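Local coordinates for pyoverdine biosynthesis protein PvcA (PDB 3E59) that makes the isonitrile group on L-tyrosine, taking its carbon from C2 of ribulose 5-phosphate, in the biosynthesis of paerucumarin, at residues A[180-185]-A[233-238]; A[87-92]-A[269-274]; A[67-72]-A[123-128]; A[52-57]-A[102-107]. One frame throughout, in Å; residues are numbered along the deposited sequence.

In the fold
From the N terminus, helix 35-55 ends in the first half of contact 4, strand 60-64 follows, and the loop after it carries 67-72 of contact 3. Helix 84-103 then gives 87-92 to contact 2 and, where it runs out into a turn, 102-107, where contact 4 closes. Contact 3 closes at 123-128, at the start of helix 127-144. Contact 1 opens and closes later, within the helical part of the chain, between the two halves of contact 2, which closes last at 269-274, after strand 265-267. Contacts 2, 3 and 4 cross one another. Phe67 packs on Leu90 and Met270, joining contacts 2 and 3, and Val123 on Val233 joins contacts 3 and 1.

Contact 1. Residues A[180-185]-A[233-238]; sequences EPLESI and VIQRSW
Ile185 lies athwart Gln235, pointing its branches at the helix that carries the glutamine. Ile185 CG1 rests against Gln235 CB at 3.8 Å, while Ile185 CD1 reaches on to Trp238 CE3 at 3.5 Å, Ile185 and Trp238 running antiparallel alongside one another. The other branch, Ile185 CG2, meets Ile234 CG2 at 3.8 Å. A beta-branched residue suits this place, since its two arms can touch three residues of one helix at once. Gln235 holds CG anti to its backbone N (chi1 -178°) and runs out extended past Ile185, which delivers its amide to the turn before helix 182-189. There Gln235 NE2 gives a nearly straight hydrogen bond to Glu180 O (2.8 Å, 176°), with the acceptor in the amide plane. This is helix-helix packing, the start of helix 182-189 lying on the long helix 219-247, with Pro181 as the N-cap residue. Leu182 CD2 sits over one face of the amide, 4.0 Å from Gln235 CD. A water also links the segments, accepting from Glu180 N and donating to Gln235 O. The Trp238 ring takes Ile234 CG2 over the centre of one face, and helix 193-210 backs Ile234 through Leu198 and Ile202.

Contact 2. Residues A[87-92]-A[269-274]; sequences RLSLSF and HMMPTR
The carbonyl oxygens of His269 and Met270 approach the ring of Phe92 obliquely. His269 O comes to 3.2 Å from Phe92 CE2, and Met270 O sits 3.4 Å from Phe92 CB, nearer the root of the side chain. A chi1 of 167° turns CG opposite the amide nitrogen, so that the ring swings off the helix and over this peptide, Phe92 CD2 coming 3.7 Å from Met270 CA. Tyr22, outside the two segments, meets the Phe92 ring edge-to-face. One turn earlier on the helix the small Ser89 lets the loop come close: its CB touches Met270 CB at 3.6 Å, and Ser89 OG lies 3.6 Å from Met271 CG. That hydroxyl is bonded to Ala85 O in the preceding turn, so a polar group can be accepted among methionines. The two thioethers are flexible and unbranched, and each bends at its last torsion; Met271 CE thereby reaches Leu88 CD1 at 4.2 Å, the methionine running perpendicular to the leucine. Helix 84-103 thus rests on the loop that follows strand 265-267, with Leu88 and Met271 also touching strand 292-295 at Phe292 and Leu294, while Leu90 packs on helix 127-144.

Contact 3. Residues A[67-72]-A[123-128]; sequences FPAKSP and VRIGDA
Ile125 carries the tight part of this contact, pushing its CD1 methyl into the bend formed by Ala69, Lys70 and Pro72. Ile125 CD1 comes 3.3 Å from Lys70 O and 3.9 Å from Ala69 CB, and the second branch, Ile125 CG2, lies 4.0 Å from the same alanine methyl. With CG1 anti to the carbonyl carbon (chi1 -62°) and the chain continuing nearly extended, CD1 is carried forward into the loop while CG2 remains beside Ala69. A small residue suits position 69, where a single methyl meets both branches. Towards the more exposed side the packing slackens. The puckered ring of Pro72 is set crosswise to Ile125, its CD 4.1 Å from Ile125 CD1, and its CG stands 3.9 Å from Val123 O. No hydrogen bond joins the two segments, and the end of the Arg124 side chain leads off from the loop. The polar ends of this loop are engaged elsewhere: Lys70 forms a salt bridge with Glu86, and Ser71 OG bonds to Asp209. Beyond Ile125, Gly126 is the N-cap residue of helix 127-144, and Asp127 in its first turn makes salt bridges with Arg117 and Arg171. In the fold, Ile125 packs the loop after strand 60-64 of the parallel sheet against the turn that leads into helix 127-144, mostly through apolar groups.

Contact 4. Residues A[52-57]-A[102-107]; sequences AFIEAG and LFYAPG
A Schellman motif ends helix 35-55, and it meets a type I beta turn, Tyr104 to Gly107, that follows helix 84-103. Tyr104 bridges the two. Its first torsion, chi1 -177°, places CG on the far side of CB from the backbone N and carries the ring toward the end of helix 35-55. Ile54 covers one face of that ring in a CH-pi contact, CG1 standing 4.0 Å from the Tyr104 centroid and 15° off the normal, while Ile54 CG2 meets Tyr104 CE2 at 3.7 Å. The opposite face is filled by Pro106 CD from the tyrosine's own turn, 3.5 Å above the plane, so the ring is sandwiched between two aliphatic groups. A long aromatic with a polar end suits the place: the ring packs between Ile54 and Pro106, and Tyr104 OH reaches the backbone beyond, where it hydrogen-bonds Glu58 O and also passes 3.3 Å from Ile54 CA. Gly57 turns the chain with a positive phi of 58°, easy for a residue lacking CB, and its O lies 3.7 Å from Pro106 CG. Both turns lead into the parallel sheet, whose neighbouring strands 60-64 and 108-112 start just after them; Gly107 bonds to Ile60 through the backbone, and helix 11-20 touches Ile54 through Pro12.

Contact 1. Residues A[180-185]-A[233-238]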
loop_
_atom_site.group_PDB
_atom_site.type_symbol
_atom_site.label_atom_id
_atom_site.label_comp_id
_atom_site.label_asym_id
_atom_site.label_seq_id
_atom_site.Cartn_x
_atom_site.Cartn_y
_atom_site.Cartn_z
ATOM N N GLU A 180 18.944 -6.221 2.068
ATOM C CA GLU A 180 19.858 -7.183 1.449
ATOM C C GLU A 180 20.552 -6.450 0.292
ATOM O O GLU A 180 20.006 -5.475 -0.215
ATOM C CB GLU A 180 19.106 -8.438 0.956
ATOM C CG GLU A 180 18.099 -9.045 1.944
ATOM C CD GLU A 180 18.723 -9.796 3.132
ATOM O OE1 GLU A 180 19.916 -10.173 3.075
ATOM O OE2 GLU A 180 17.999 -10.026 4.133
ATOM N N PRO A 181 21.759 -6.892 -0.118
ATOM C CA PRO A 181 22.409 -6.291 -1.301
ATOM C C PRO A 181 21.575 -6.430 -2.579
ATOM O O PRO A 181 20.840 -7.417 -2.731
ATOM C CB PRO A 181 23.702 -7.101 -1.445
ATOM C CG PRO A 181 23.954 -7.656 -0.069
ATOM C CD PRO A 181 22.595 -7.947 0.484
ATOM N N LEU A 182 21.703 -5.453 -3.483
ATOM C CA LEU A 182 20.936 -5.429 -4.733
ATOM C C LEU A 182 21.074 -6.717 -5.530
ATOM O O LEU A 182 20.099 -7.191 -6.095
ATOM C CB LEU A 182 21.284 -4.207 -5.602
ATOM C CG LEU A 182 20.790 -2.854 -5.067
ATOM C CD1 LEU A 182 21.362 -1.686 -5.875
ATOM C CD2 LEU A 182 19.266 -2.789 -5.038
ATOM N N GLU A 183 22.271 -7.297 -5.534
ATOM C CA GLU A 183 22.521 -8.594 -6.172
ATOM C C GLU A 183 21.601 -9.681 -5.608
ATOM O O GLU A 183 21.076 -10.514 -6.342
ATOM C CB GLU A 183 23.993 -9.014 -6.007
ATOM C CG GLU A 183 25.021 -8.030 -6.569
ATOM C CD GLU A 183 25.133 -6.732 -5.757
ATOM O OE1 GLU A 183 25.086 -6.783 -4.502
ATOM O OE2 GLU A 183 25.271 -5.655 -6.385
ATOM N N SER A 184 21.399 -9.670 -4.299
ATOM C CA SER A 184 20.495 -10.639 -3.684
ATOM C C SER A 184 19.001 -10.306 -3.900
ATOM O O SER A 184 18.175 -11.208 -3.983
ATOM C CB SER A 184 20.825 -10.822 -2.199
ATOM O OG SER A 184 19.628 -10.849 -1.443
ATOM N N ILE A 185 18.648 -9.027 -3.970
ATOM C CA ILE A 185 17.255 -8.649 -4.294
ATOM C C ILE A 185 16.900 -9.219 -5.665
ATOM O O ILE A 185 15.858 -9.849 -5.844
ATOM C CB ILE A 185 17.040 -7.113 -4.282
ATOM C CG1 ILE A 185 17.291 -6.547 -2.874
ATOM C CG2 ILE A 185 15.633 -6.735 -4.806
ATOM C CD1 ILE A 185 16.284 -6.991 -1.815
ATOM N N VAL A 233 13.823 0.226 -5.013
ATOM C CA VAL A 233 12.512 0.371 -4.359
ATOM C C VAL A 233 12.071 -0.910 -3.642
ATOM O O VAL A 233 11.643 -0.867 -2.486
ATOM C CB VAL A 233 11.427 0.851 -5.371
ATOM C CG1 VAL A 233 10.027 0.878 -4.741
ATOM C CG2 VAL A 233 11.778 2.218 -5.900
ATOM N N ILE A 234 12.186 -2.045 -4.329
ATOM C CA ILE A 234 11.927 -3.359 -3.736
ATOM C C ILE A 234 12.846 -3.586 -2.530
ATOM O O ILE A 234 12.390 -4.045 -1.471
ATOM C CB ILE A 234 12.132 -4.496 -4.783
ATOM C CG1 ILE A 234 11.208 -4.324 -6.004
ATOM C CG2 ILE A 234 11.960 -5.860 -4.168
ATOM C CD1 ILE A 234 9.754 -4.231 -5.660
ATOM N N GLN A 235 14.135 -3.256 -2.685
ATOM C CA GLN A 235 15.111 -3.405 -1.590
ATOM C C GLN A 235 14.638 -2.648 -0.347
ATOM O O GLN A 235 14.612 -3.209 0.743
ATOM C CB GLN A 235 16.510 -2.910 -2.002
ATOM C CG GLN A 235 17.577 -3.083 -0.918
ATOM C CD GLN A 235 18.792 -2.216 -1.155
ATOM O OE1 GLN A 235 18.672 -1.030 -1.470
ATOM N NE2 GLN A 235 19.981 -2.801 -0.995
ATOM N N ARG A 236 14.261 -1.383 -0.522
ATOM C CA ARG A 236 13.725 -0.567 0.574
ATOM C C ARG A 236 12.417 -1.099 1.152
ATOM O O ARG A 236 12.264 -1.164 2.379
ATOM C CB ARG A 236 13.536 0.895 0.151
ATOM C CG ARG A 236 14.797 1.592 -0.325
ATOM C CD ARG A 236 15.906 1.607 0.725
ATOM N NE ARG A 236 17.165 2.005 0.101
ATOM C CZ ARG A 236 17.526 3.262 -0.134
ATOM N NH1 ARG A 236 16.738 4.277 0.221
ATOM N NH2 ARG A 236 18.685 3.498 -0.731
ATOM N N SER A 237 11.474 -1.464 0.283
ATOM C CA SER A 237 10.188 -2.014 0.737
ATOM C C SER A 237 10.388 -3.284 1.531
ATOM O O SER A 237 9.728 -3.486 2.549
ATOM C CB SER A 237 9.252 -2.314 -0.439
ATOM O OG SER A 237 9.055 -1.157 -1.226
ATOM N N TRP A 238 11.289 -4.150 1.057
ATOM C CA TRP A 238 11.566 -5.394 1.764
ATOM C C TRP A 238 12.322 -5.164 3.078
ATOM O O TRP A 238 12.037 -5.829 4.075
ATOM C CB TRP A 238 12.295 -6.410 0.880
ATOM C CG TRP A 238 11.462 -7.038 -0.236
ATOM C CD1 TRP A 238 10.111 -6.865 -0.488
ATOM C CD2 TRP A 238 11.934 -7.964 -1.225
ATOM N NE1 TRP A 238 9.734 -7.614 -1.580
ATOM C CE2 TRP A 238 10.828 -8.305 -2.047
ATOM C CE3 TRP A 238 13.188 -8.547 -1.497
ATOM C CZ2 TRP A 238 10.945 -9.202 -3.134
ATOM C CZ3 TRP A 238 13.299 -9.438 -2.584
ATOM C CH2 TRP A 238 12.179 -9.749 -3.383
HETATM O O HOH W 1 16.174 -5.371 1.295
#

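Contact 2. Residues A[87-92]-A[269-274]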
loop_
_atom_site.group_PDB
_atom_site.type_symbol
_atom_site.label_atom_id
_atom_site.label_comp_id
_atom_site.label_asym_id
_atom_site.label_seq_id
_atom_site.Cartn_x
_atom_site.Cartn_y
_atom_site.Cartn_z
ATOM N N ARG A 87 -9.139 9.205 1.396
ATOM C CA ARG A 87 -10.187 9.346 2.408
ATOM C C ARG A 87 -11.082 8.125 2.469
ATOM O O ARG A 87 -11.317 7.570 3.545
ATOM C CB ARG A 87 -11.027 10.604 2.184
ATOM C CG ARG A 87 -12.189 10.742 3.192
ATOM C CD ARG A 87 -12.934 12.053 3.018
ATOM N NE ARG A 87 -12.033 13.194 2.831
ATOM C CZ ARG A 87 -11.570 13.964 3.818
ATOM N NH1 ARG A 87 -11.908 13.722 5.082
ATOM N NH2 ARG A 87 -10.769 14.984 3.539
ATOM N N LEU A 88 -11.563 7.693 1.310
ATOM C CA LEU A 88 -12.429 6.514 1.247
ATOM C C LEU A 88 -11.676 5.224 1.551
ATOM O O LEU A 88 -12.253 4.288 2.096
ATOM C CB LEU A 88 -13.114 6.435 -0.111
ATOM C CG LEU A 88 -14.166 7.517 -0.369
ATOM C CD1 LEU A 88 -14.517 7.515 -1.821
ATOM C CD2 LEU A 88 -15.413 7.277 0.495
ATOM N N SER A 89 -10.395 5.169 1.190
ATOM C CA SER A 89 -9.574 4.004 1.517
ATOM C C SER A 89 -9.369 3.867 3.028
ATOM O O SER A 89 -9.497 2.762 3.587
ATOM C CB SER A 89 -8.226 4.054 0.799
ATOM O OG SER A 89 -8.411 4.050 -0.600
ATOM N N LEU A 90 -9.042 4.979 3.686
ATOM C CA LEU A 90 -8.832 4.963 5.140
ATOM C C LEU A 90 -10.125 4.683 5.894
ATOM O O LEU A 90 -10.121 4.025 6.943
ATOM C CB LEU A 90 -8.213 6.275 5.624
ATOM C CG LEU A 90 -6.773 6.572 5.168
ATOM C CD1 LEU A 90 -6.473 8.067 5.277
ATOM C CD2 LEU A 90 -5.774 5.718 5.961
ATOM N N SER A 91 -11.235 5.192 5.363
ATOM C CA SER A 91 -12.535 4.957 5.973
ATOM C C SER A 91 -12.904 3.474 5.844
ATOM O O SER A 91 -13.421 2.860 6.788
ATOM C CB SER A 91 -13.586 5.865 5.336
ATOM O OG SER A 91 -14.850 5.626 5.916
ATOM N N PHE A 92 -12.610 2.896 4.681
ATOM C CA PHE A 92 -12.826 1.460 4.461
ATOM C C PHE A 92 -12.085 0.599 5.481
ATOM O O PHE A 92 -12.643 -0.371 6.016
ATOM C CB PHE A 92 -12.413 1.011 3.046
ATOM C CG PHE A 92 -12.348 -0.485 2.915
ATOM C CD1 PHE A 92 -13.504 -1.220 2.670
ATOM C CD2 PHE A 92 -11.145 -1.164 3.111
ATOM C CE1 PHE A 92 -13.458 -2.594 2.600
ATOM C CE2 PHE A 92 -11.086 -2.548 3.043
ATOM C CZ PHE A 92 -12.243 -3.264 2.785
ATOM N N HIS A 269 -7.643 -4.851 -0.991
ATOM C CA HIS A 269 -8.218 -3.698 -1.665
ATOM C C HIS A 269 -8.877 -2.768 -0.662
ATOM O O HIS A 269 -9.316 -3.202 0.411
ATOM C CB HIS A 269 -9.219 -4.127 -2.736
ATOM C CG HIS A 269 -8.583 -4.584 -4.015
ATOM N ND1 HIS A 269 -7.978 -3.713 -4.900
ATOM C CD2 HIS A 269 -8.508 -5.810 -4.587
ATOM C CE1 HIS A 269 -7.538 -4.385 -5.949
ATOM N NE2 HIS A 269 -7.859 -5.657 -5.791
ATOM N N MET A 270 -8.907 -1.487 -1.005
ATOM C CA MET A 270 -9.456 -0.445 -0.125
ATOM C C MET A 270 -10.578 0.383 -0.785
ATOM O O MET A 270 -11.261 1.156 -0.106
ATOM C CB MET A 270 -8.339 0.488 0.351
ATOM C CG MET A 270 -7.241 -0.170 1.178
ATOM S SD MET A 270 -5.970 1.015 1.604
ATOM C CE MET A 270 -5.342 1.447 -0.025
ATOM N N MET A 271 -10.734 0.239 -2.098
ATOM C CA MET A 271 -11.827 0.833 -2.897
ATOM C C MET A 271 -12.001 -0.111 -4.068
ATOM O O MET A 271 -11.030 -0.767 -4.466
ATOM C CB MET A 271 -11.428 2.178 -3.498
ATOM C CG MET A 271 -11.411 3.348 -2.555
ATOM S SD MET A 271 -10.826 4.830 -3.400
ATOM C CE MET A 271 -12.216 5.215 -4.446
ATOM N N PRO A 272 -13.226 -0.194 -4.633
ATOM C CA PRO A 272 -13.377 -0.943 -5.875
ATOM C C PRO A 272 -12.437 -0.413 -6.967
ATOM O O PRO A 272 -12.293 0.802 -7.132
ATOM C CB PRO A 272 -14.841 -0.701 -6.243
ATOM C CG PRO A 272 -15.524 -0.458 -4.904
ATOM C CD PRO A 272 -14.515 0.351 -4.154
ATOM N N THR A 273 -11.787 -1.328 -7.681
ATOM C CA THR A 273 -10.893 -0.985 -8.791
ATOM C C THR A 273 -10.671 -2.189 -9.703
ATOM O O THR A 273 -10.666 -3.336 -9.244
ATOM C CB THR A 273 -9.536 -0.381 -8.290
ATOM O OG1 THR A 273 -8.767 0.100 -9.399
ATOM C CG2 THR A 273 -8.710 -1.384 -7.501
ATOM N N ARG A 274 -10.491 -1.920 -10.996
ATOM C CA ARG A 274 -10.187 -2.947 -11.993
ATOM C C ARG A 274 -8.733 -3.439 -11.908
ATOM O O ARG A 274 -8.455 -4.600 -12.194
ATOM C CB ARG A 274 -10.438 -2.390 -13.402
#

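Contact 3. Residues A[67-72]-A[123-128]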
loop_
_atom_site.group_PDB
_atom_site.type_symbol
_atom_site.label_atom_id
_atom_site.label_comp_id
_atom_site.label_asym_id
_atom_site.label_seq_id
_atom_site.Cartn_x
_atom_site.Cartn_y
_atom_site.Cartn_z
ATOM N N PHE A 67 0.520 4.162 1.809
ATOM C CA PHE A 67 0.326 5.610 1.928
ATOM C C PHE A 67 1.644 6.386 2.092
ATOM O O PHE A 67 1.832 7.103 3.091
ATOM C CB PHE A 67 -0.644 5.945 3.071
ATOM C CG PHE A 67 -2.040 5.398 2.891
ATOM C CD1 PHE A 67 -2.409 4.163 3.468
ATOM C CD2 PHE A 67 -3.005 6.134 2.203
ATOM C CE1 PHE A 67 -3.714 3.669 3.331
ATOM C CE2 PHE A 67 -4.301 5.648 2.048
ATOM C CZ PHE A 67 -4.661 4.417 2.619
ATOM N N PRO A 68 2.568 6.239 1.124
ATOM C CA PRO A 68 3.864 6.927 1.229
ATOM C C PRO A 68 3.798 8.422 0.910
ATOM O O PRO A 68 4.328 9.243 1.655
ATOM C CB PRO A 68 4.733 6.201 0.185
ATOM C CG PRO A 68 3.780 5.734 -0.844
ATOM C CD PRO A 68 2.492 5.396 -0.085
ATOM N N ALA A 69 3.182 8.748 -0.222
ATOM C CA ALA A 69 3.081 10.104 -0.739
ATOM C C ALA A 69 2.420 9.931 -2.069
ATOM O O ALA A 69 2.431 8.834 -2.627
ATOM C CB ALA A 69 4.462 10.742 -0.932
ATOM N N LYS A 70 1.836 11.010 -2.579
ATOM C CA LYS A 70 1.262 10.994 -3.916
ATOM C C LYS A 70 2.369 10.798 -4.968
ATOM O O LYS A 70 3.516 11.219 -4.764
ATOM C CB LYS A 70 0.499 12.298 -4.155
ATOM C CG LYS A 70 -0.954 12.130 -4.617
ATOM C CD LYS A 70 -1.877 11.656 -3.528
ATOM C CE LYS A 70 -3.333 11.949 -3.870
ATOM N NZ LYS A 70 -4.195 10.746 -4.032
ATOM N N SER A 71 2.036 10.136 -6.078
ATOM C CA SER A 71 2.932 10.108 -7.243
ATOM C C SER A 71 3.385 11.532 -7.607
ATOM O O SER A 71 2.573 12.468 -7.562
ATOM C CB SER A 71 2.222 9.461 -8.433
ATOM O OG SER A 71 2.806 9.842 -9.670
ATOM N N PRO A 72 4.679 11.704 -7.980
ATOM C CA PRO A 72 5.167 13.047 -8.324
ATOM C C PRO A 72 4.688 13.513 -9.693
ATOM O O PRO A 72 4.922 14.654 -10.068
ATOM C CB PRO A 72 6.688 12.875 -8.330
ATOM C CG PRO A 72 6.893 11.422 -8.700
ATOM C CD PRO A 72 5.738 10.678 -8.096
ATOM N N VAL A 123 12.225 7.290 -5.522
ATOM C CA VAL A 123 10.950 7.660 -6.156
ATOM C C VAL A 123 10.847 9.168 -6.443
ATOM O O VAL A 123 9.938 9.615 -7.151
ATOM C CB VAL A 123 9.704 7.098 -5.400
ATOM C CG1 VAL A 123 9.830 5.582 -5.239
ATOM C CG2 VAL A 123 9.515 7.755 -4.049
ATOM N N ARG A 124 11.798 9.929 -5.904
ATOM C CA ARG A 124 11.980 11.345 -6.230
ATOM C C ARG A 124 10.859 12.250 -5.708
ATOM O O ARG A 124 10.351 13.131 -6.404
ATOM C CB ARG A 124 12.258 11.540 -7.732
ATOM C CG ARG A 124 13.624 10.972 -8.163
ATOM C CD ARG A 124 13.634 10.504 -9.604
ATOM N NE ARG A 124 14.953 9.999 -9.989
ATOM C CZ ARG A 124 15.279 9.578 -11.211
ATOM N NH1 ARG A 124 14.378 9.588 -12.187
ATOM N NH2 ARG A 124 16.508 9.145 -11.457
ATOM N N ILE A 125 10.497 12.017 -4.457
ATOM C CA ILE A 125 9.598 12.890 -3.727
ATOM C C ILE A 125 10.439 13.404 -2.570
ATOM O O ILE A 125 11.012 12.610 -1.818
ATOM C CB ILE A 125 8.331 12.127 -3.252
ATOM C CG1 ILE A 125 7.545 11.597 -4.460
ATOM C CG2 ILE A 125 7.430 13.012 -2.381
ATOM C CD1 ILE A 125 6.652 10.404 -4.152
ATOM N N GLY A 126 10.550 14.731 -2.457
ATOM C CA GLY A 126 11.378 15.355 -1.421
ATOM C C GLY A 126 10.831 15.096 -0.029
ATOM O O GLY A 126 9.632 14.850 0.127
ATOM N N ASP A 127 11.701 15.158 0.980
ATOM C CA ASP A 127 11.309 14.856 2.361
ATOM C C ASP A 127 10.252 15.806 2.945
ATOM O O ASP A 127 9.494 15.419 3.851
ATOM C CB ASP A 127 12.543 14.824 3.264
ATOM C CG ASP A 127 13.288 13.517 3.176
ATOM O OD1 ASP A 127 14.539 13.548 3.177
ATOM O OD2 ASP A 127 12.624 12.453 3.101
ATOM N N ALA A 128 10.222 17.041 2.438
ATOM C CA ALA A 128 9.207 18.027 2.813
ATOM C C ALA A 128 7.841 17.599 2.317
ATOM O O ALA A 128 6.852 17.746 3.025
ATOM C CB ALA A 128 9.557 19.407 2.261
#

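Contact 4. Residues A[52-57]-A[102-107]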
loop_
_atom_site.group_PDB
_atom_site.type_symbol
_atom_site.label_atom_id
_atom_site.label_comp_id
_atom_site.label_asym_id
_atom_site.label_seq_id
_atom_site.Cartn_x
_atom_site.Cartn_y
_atom_site.Cartn_z
ATOM N N ALA A 52 -3.949 -16.668 17.127
ATOM C CA ALA A 52 -3.040 -16.297 18.217
ATOM C C ALA A 52 -3.586 -15.122 19.041
ATOM O O ALA A 52 -3.576 -15.167 20.274
ATOM C CB ALA A 52 -1.666 -15.976 17.671
ATOM N N PHE A 53 -4.064 -14.082 18.360
ATOM C CA PHE A 53 -4.679 -12.939 19.039
ATOM C C PHE A 53 -5.966 -13.331 19.775
ATOM O O PHE A 53 -6.171 -12.937 20.924
ATOM C CB PHE A 53 -4.945 -11.787 18.054
ATOM C CG PHE A 53 -3.683 -11.142 17.517
ATOM C CD1 PHE A 53 -2.946 -10.256 18.303
ATOM C CD2 PHE A 53 -3.236 -11.423 16.221
ATOM C CE1 PHE A 53 -1.771 -9.667 17.817
ATOM C CE2 PHE A 53 -2.063 -10.838 15.726
ATOM C CZ PHE A 53 -1.329 -9.962 16.526
ATOM N N ILE A 54 -6.811 -14.117 19.104
ATOM C CA ILE A 54 -8.125 -14.511 19.631
ATOM C C ILE A 54 -8.011 -15.378 20.892
ATOM O O ILE A 54 -8.760 -15.183 21.856
ATOM C CB ILE A 54 -9.020 -15.179 18.541
ATOM C CG1 ILE A 54 -9.253 -14.201 17.381
ATOM C CG2 ILE A 54 -10.368 -15.639 19.135
ATOM C CD1 ILE A 54 -10.025 -14.777 16.220
ATOM N N GLU A 55 -7.054 -16.306 20.882
ATOM C CA GLU A 55 -6.791 -17.177 22.030
ATOM C C GLU A 55 -6.331 -16.383 23.250
ATOM O O GLU A 55 -6.626 -16.752 24.379
ATOM C CB GLU A 55 -5.774 -18.265 21.664
ATOM C CG GLU A 55 -6.416 -19.486 20.983
ATOM C CD GLU A 55 -5.456 -20.296 20.098
ATOM O OE1 GLU A 55 -4.274 -19.892 19.922
ATOM O OE2 GLU A 55 -5.908 -21.339 19.563
ATOM N N ALA A 56 -5.633 -15.277 23.007
ATOM C CA ALA A 56 -5.152 -14.413 24.084
ATOM C C ALA A 56 -6.152 -13.323 24.482
ATOM O O ALA A 56 -5.848 -12.493 25.340
ATOM C CB ALA A 56 -3.801 -13.800 23.707
ATOM N N GLY A 57 -7.333 -13.325 23.862
ATOM C CA GLY A 57 -8.345 -12.295 24.102
ATOM C C GLY A 57 -7.843 -10.890 23.807
ATOM O O GLY A 57 -8.303 -9.923 24.404
ATOM N N LEU A 102 -17.676 -6.677 15.538
ATOM C CA LEU A 102 -19.073 -7.097 15.673
ATOM C C LEU A 102 -19.209 -8.508 16.246
ATOM O O LEU A 102 -20.124 -8.765 17.024
ATOM C CB LEU A 102 -19.826 -6.998 14.342
ATOM C CG LEU A 102 -20.305 -5.630 13.835
ATOM C CD1 LEU A 102 -21.070 -5.803 12.539
ATOM C CD2 LEU A 102 -21.170 -4.882 14.860
ATOM N N PHE A 103 -18.304 -9.408 15.857
ATOM C CA PHE A 103 -18.283 -10.772 16.403
ATOM C C PHE A 103 -17.124 -11.061 17.363
ATOM O O PHE A 103 -17.201 -12.013 18.145
ATOM C CB PHE A 103 -18.335 -11.829 15.295
ATOM C CG PHE A 103 -17.240 -11.705 14.262
ATOM C CD1 PHE A 103 -17.489 -11.079 13.043
ATOM C CD2 PHE A 103 -15.975 -12.247 14.493
ATOM C CE1 PHE A 103 -16.482 -10.972 12.071
ATOM C CE2 PHE A 103 -14.965 -12.145 13.532
ATOM C CZ PHE A 103 -15.220 -11.505 12.313
ATOM N N TYR A 104 -16.058 -10.258 17.297
ATOM C CA TYR A 104 -14.923 -10.392 18.226
ATOM C C TYR A 104 -14.698 -9.104 19.027
ATOM O O TYR A 104 -13.993 -8.190 18.580
ATOM C CB TYR A 104 -13.652 -10.835 17.484
ATOM C CG TYR A 104 -12.457 -11.067 18.391
ATOM C CD1 TYR A 104 -11.313 -10.279 18.278
ATOM C CD2 TYR A 104 -12.468 -12.079 19.361
ATOM C CE1 TYR A 104 -10.208 -10.482 19.114
ATOM C CE2 TYR A 104 -11.366 -12.289 20.202
ATOM C CZ TYR A 104 -10.240 -11.483 20.071
ATOM O OH TYR A 104 -9.142 -11.680 20.885
ATOM N N ALA A 105 -15.318 -9.051 20.206
ATOM C CA ALA A 105 -15.358 -7.865 21.075
ATOM C C ALA A 105 -14.040 -7.081 21.276
ATOM O O ALA A 105 -14.060 -5.849 21.255
ATOM C CB ALA A 105 -15.983 -8.223 22.442
ATOM N N PRO A 106 -12.905 -7.774 21.511
ATOM C CA PRO A 106 -11.627 -7.033 21.590
ATOM C C PRO A 106 -11.277 -6.247 20.314
ATOM O O PRO A 106 -10.556 -5.239 20.378
ATOM C CB PRO A 106 -10.599 -8.141 21.849
ATOM C CG PRO A 106 -11.400 -9.228 22.525
ATOM C CD PRO A 106 -12.708 -9.214 21.781
ATOM N N GLY A 107 -11.785 -6.714 19.174
ATOM C CA GLY A 107 -11.731 -5.963 17.932
ATOM C C GLY A 107 -10.439 -6.135 17.162
ATOM O O GLY A 107 -9.783 -7.176 17.238
#